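Local atomic coordinates of putative polyketide synthase (Streptomyces coelicolor, PDB entry 1U0M), a protein that catalyses the condensation of five malonyl-CoA units into a pentaketide and its cyclisation to 1,3,6,8-tetrahydroxynaphthalene, a precursor in melanin biosynthesis. Residues G219-M231 with L243-A257. Residues are numbered along the deposited sequence; the frame is centred on the assembly and turned at random.
Sequences GSYLIPKTEDWIM and LDKRVPATMEPLAPA
The indole of W229 lies between the turn at D244–V247 and its own loop: the guanidinium of R246 and the carboxylate of D244 sit over one face, T226 CG2 and K225 O over the other, and T250 CG2 and D228 CG lie at the edge, in plane. The guanidinium lies over the rim of the six-membered ring, planes 28° apart, and R246 CB adds an off-centre CH-pi contact 4.2 Å from that ring's centroid, while D244 CB lies 4.3 Å from the centroid of the five-membered ring. What fixes the guanidinium is a side-on grip on D244, R246 NH2 to OD1 at 2.8 Å and NE to OD2, both nitrogens approaching from above the carboxylate plane. D244 OD2 also takes R246 N on its anti lone pair, closing an Asx turn. A nearly straight bond from D244 N to W229 O, 2.8 Å, ties the backbones together. With W229 cut back to an alanine, R246 and D244 CB would probably lose the indole face they lie against, and a gap is likely to open beside T250 CG2.

At the helix end of the contact, the Y221 ring carries A257 CB centrally over one face, 3.5 Å from its centroid; CG anti to the backbone N (chi1 176°) turns the ring to the helix. I223 CD1 reaches T250 CB, and I230 CG1 packs on L243 CD1 at 3.6 Å. I230 lies about 6 Å, side chain to side chain, from C146, the probable catalytic cysteine. Helix 251–257 runs roughly antiparallel to strand 219–222 (151°, segment axes 9.7 Å apart), an outer-layer helix packed on one of the two sheets of the αβαβα thiolase fold, with the 230–243 hairpin leading into it.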
# COMPACT_ATOMS: atom_id res chain seq x y z
N GLY A 219 15.57 -1.37 9.94
CA GLY A 219 14.66 -1.03 11.00
C GLY A 219 13.90 0.26 10.74
O GLY A 219 14.35 1.12 9.98
N SER A 220 12.75 0.39 11.37
CA SER A 220 11.93 1.57 11.20
C SER A 220 11.95 2.43 12.45
O SER A 220 12.42 2.01 13.50
CB SER A 220 10.49 1.17 10.88
OG SER A 220 9.63 2.30 10.86
N TYR A 221 11.44 3.65 12.32
CA TYR A 221 11.38 4.56 13.45
C TYR A 221 10.39 5.67 13.13
O TYR A 221 10.52 6.34 12.11
CB TYR A 221 12.76 5.14 13.77
CG TYR A 221 12.72 6.17 14.87
CD1 TYR A 221 12.49 7.51 14.58
CD2 TYR A 221 12.82 5.79 16.21
CE1 TYR A 221 12.35 8.46 15.60
CE2 TYR A 221 12.68 6.72 17.24
CZ TYR A 221 12.44 8.06 16.92
OH TYR A 221 12.26 8.99 17.93
N LEU A 222 9.42 5.86 14.01
CA LEU A 222 8.40 6.89 13.83
C LEU A 222 8.61 8.03 14.82
O LEU A 222 8.55 7.83 16.03
CB LEU A 222 7.01 6.28 14.03
CG LEU A 222 5.75 7.06 13.62
CD1 LEU A 222 5.55 8.28 14.50
CD2 LEU A 222 5.87 7.45 12.15
N ILE A 223 8.84 9.23 14.30
CA ILE A 223 9.02 10.38 15.16
C ILE A 223 7.68 10.72 15.80
O ILE A 223 6.75 11.15 15.12
CB ILE A 223 9.52 11.60 14.36
CG1 ILE A 223 10.92 11.33 13.81
CG2 ILE A 223 9.50 12.84 15.26
CD1 ILE A 223 11.52 12.51 13.07
N PRO A 224 7.58 10.54 17.12
CA PRO A 224 6.34 10.82 17.86
C PRO A 224 5.70 12.16 17.52
O PRO A 224 6.38 13.17 17.32
CB PRO A 224 6.78 10.75 19.31
CG PRO A 224 7.84 9.67 19.27
CD PRO A 224 8.63 10.06 18.03
N LYS A 225 4.37 12.16 17.48
CA LYS A 225 3.57 13.33 17.18
C LYS A 225 4.04 14.22 16.03
O LYS A 225 4.30 15.40 16.21
CB LYS A 225 3.38 14.18 18.45
CG LYS A 225 2.20 13.71 19.29
CD LYS A 225 0.92 13.67 18.44
CE LYS A 225 -0.23 12.98 19.16
NZ LYS A 225 -1.36 12.66 18.22
N THR A 226 4.14 13.63 14.85
CA THR A 226 4.54 14.35 13.65
C THR A 226 3.71 13.80 12.47
O THR A 226 4.06 14.00 11.30
CB THR A 226 6.04 14.18 13.36
OG1 THR A 226 6.38 12.79 13.42
CG2 THR A 226 6.88 14.93 14.38
N GLU A 227 2.61 13.13 12.81
CA GLU A 227 1.72 12.50 11.83
C GLU A 227 1.31 13.43 10.70
O GLU A 227 1.35 13.04 9.54
CB GLU A 227 0.46 11.95 12.51
CG GLU A 227 0.74 10.95 13.60
CD GLU A 227 0.79 11.57 14.99
OE1 GLU A 227 1.18 12.76 15.11
OE2 GLU A 227 0.46 10.86 15.95
N ASP A 228 0.92 14.66 11.05
CA ASP A 228 0.49 15.64 10.06
C ASP A 228 1.59 16.55 9.55
O ASP A 228 1.31 17.55 8.88
CB ASP A 228 -0.65 16.51 10.62
CG ASP A 228 -0.21 17.40 11.79
OD1 ASP A 228 0.74 18.19 11.63
OD2 ASP A 228 -0.83 17.30 12.87
N TRP A 229 2.84 16.22 9.84
CA TRP A 229 3.95 17.06 9.39
C TRP A 229 4.33 16.93 7.92
O TRP A 229 4.75 17.90 7.30
CB TRP A 229 5.15 16.84 10.31
CG TRP A 229 4.92 17.51 11.64
CD1 TRP A 229 3.71 17.84 12.20
CD2 TRP A 229 5.91 17.98 12.56
NE1 TRP A 229 3.89 18.49 13.39
CE2 TRP A 229 5.24 18.59 13.64
CE3 TRP A 229 7.31 17.95 12.57
CZ2 TRP A 229 5.91 19.16 14.72
CZ3 TRP A 229 7.98 18.52 13.64
CH2 TRP A 229 7.28 19.12 14.70
N ILE A 230 4.15 15.73 7.35
CA ILE A 230 4.42 15.49 5.93
C ILE A 230 3.24 14.62 5.48
O ILE A 230 3.24 13.40 5.63
CB ILE A 230 5.74 14.75 5.71
CG1 ILE A 230 6.85 15.40 6.55
CG2 ILE A 230 6.11 14.82 4.23
CD1 ILE A 230 8.23 14.80 6.37
N MET A 231 2.22 15.28 4.94
CA MET A 231 1.00 14.58 4.56
C MET A 231 0.28 15.12 3.34
O MET A 231 0.63 16.15 2.77
CB MET A 231 0.01 14.67 5.72
CG MET A 231 -0.49 16.11 5.91
SD MET A 231 -1.50 16.35 7.36
CE MET A 231 -3.08 15.63 6.79
N LEU A 243 3.71 20.19 3.98
CA LEU A 243 4.99 19.99 4.63
C LEU A 243 5.19 21.07 5.69
O LEU A 243 5.35 22.25 5.37
CB LEU A 243 6.09 20.06 3.58
CG LEU A 243 7.51 19.68 3.98
CD1 LEU A 243 7.58 18.24 4.47
CD2 LEU A 243 8.40 19.88 2.76
N ASP A 244 5.15 20.65 6.96
CA ASP A 244 5.31 21.56 8.09
C ASP A 244 6.68 22.22 8.11
O ASP A 244 7.71 21.58 7.89
CB ASP A 244 5.09 20.81 9.41
CG ASP A 244 4.99 21.73 10.61
OD1 ASP A 244 3.90 21.82 11.21
OD2 ASP A 244 6.00 22.37 10.96
N LYS A 245 6.68 23.52 8.37
CA LYS A 245 7.89 24.34 8.44
C LYS A 245 8.96 23.71 9.31
O LYS A 245 10.15 23.88 9.06
CB LYS A 245 7.53 25.71 9.02
CG LYS A 245 6.35 26.43 8.34
CD LYS A 245 5.06 25.59 8.28
CE LYS A 245 4.70 24.94 9.62
NZ LYS A 245 4.57 25.90 10.75
N ARG A 246 8.52 22.97 10.32
CA ARG A 246 9.39 22.31 11.29
C ARG A 246 10.04 21.00 10.86
O ARG A 246 10.79 20.40 11.63
CB ARG A 246 8.62 22.05 12.57
CG ARG A 246 8.14 23.29 13.28
CD ARG A 246 7.15 22.95 14.37
NE ARG A 246 5.91 22.41 13.83
CZ ARG A 246 4.82 22.14 14.55
NH1 ARG A 246 4.83 22.36 15.86
NH2 ARG A 246 3.73 21.66 13.97
N VAL A 247 9.77 20.55 9.64
CA VAL A 247 10.34 19.29 9.18
C VAL A 247 11.86 19.17 9.28
O VAL A 247 12.38 18.19 9.80
CB VAL A 247 9.88 18.97 7.74
CG1 VAL A 247 10.56 17.70 7.24
CG2 VAL A 247 8.37 18.78 7.72
N PRO A 248 12.61 20.18 8.79
CA PRO A 248 14.07 20.06 8.88
C PRO A 248 14.59 19.89 10.31
O PRO A 248 15.41 19.01 10.59
CB PRO A 248 14.56 21.36 8.23
CG PRO A 248 13.47 22.32 8.60
CD PRO A 248 12.22 21.52 8.33
N ALA A 249 14.10 20.72 11.22
CA ALA A 249 14.49 20.66 12.63
C ALA A 249 14.33 19.26 13.23
O ALA A 249 14.98 18.93 14.23
CB ALA A 249 13.69 21.67 13.44
N THR A 250 13.47 18.45 12.62
CA THR A 250 13.22 17.09 13.12
C THR A 250 14.46 16.20 12.95
O THR A 250 14.48 15.05 13.41
CB THR A 250 12.03 16.43 12.38
OG1 THR A 250 12.39 16.17 11.02
CG2 THR A 250 10.81 17.34 12.41
N MET A 251 15.48 16.74 12.30
CA MET A 251 16.72 16.00 12.08
C MET A 251 17.39 15.68 13.41
O MET A 251 18.05 14.65 13.56
CB MET A 251 17.66 16.83 11.21
CG MET A 251 18.34 16.03 10.11
SD MET A 251 17.18 15.47 8.85
CE MET A 251 16.93 13.78 9.33
N GLU A 252 17.21 16.57 14.39
CA GLU A 252 17.79 16.38 15.71
C GLU A 252 17.25 15.11 16.36
O GLU A 252 18.01 14.24 16.77
CB GLU A 252 17.52 17.61 16.59
CG GLU A 252 18.13 17.54 17.99
CD GLU A 252 17.99 18.85 18.77
OE1 GLU A 252 18.54 19.87 18.32
OE2 GLU A 252 17.33 18.85 19.83
N PRO A 253 15.92 14.98 16.46
CA PRO A 253 15.33 13.79 17.08
C PRO A 253 15.56 12.49 16.30
O PRO A 253 15.49 11.41 16.86
CB PRO A 253 13.85 14.14 17.17
CG PRO A 253 13.86 15.64 17.28
CD PRO A 253 14.88 16.01 16.24
N LEU A 254 15.83 12.61 15.00
CA LEU A 254 16.04 11.44 14.17
C LEU A 254 17.45 10.88 14.21
O LEU A 254 17.65 9.67 14.09
CB LEU A 254 15.66 11.75 12.71
CG LEU A 254 16.02 10.71 11.65
CD1 LEU A 254 15.43 9.35 12.00
CD2 LEU A 254 15.50 11.17 10.32
N ALA A 255 18.43 11.77 14.38
CA ALA A 255 19.83 11.37 14.44
C ALA A 255 20.06 10.17 15.36
O ALA A 255 20.68 9.17 14.95
CB ALA A 255 20.69 12.55 14.89
N PRO A 256 19.57 10.24 16.61
CA PRO A 256 19.74 9.14 17.57
C PRO A 256 19.16 7.82 17.07
O PRO A 256 19.75 6.76 17.27
CB PRO A 256 18.99 9.65 18.80
CG PRO A 256 19.19 11.13 18.71
CD PRO A 256 18.93 11.40 17.25
N ALA A 257 18.00 7.89 16.42
CA ALA A 257 17.35 6.70 15.88
C ALA A 257 18.27 6.05 14.87
O ALA A 257 18.23 4.83 14.67
CB ALA A 257 16.03 7.08 15.23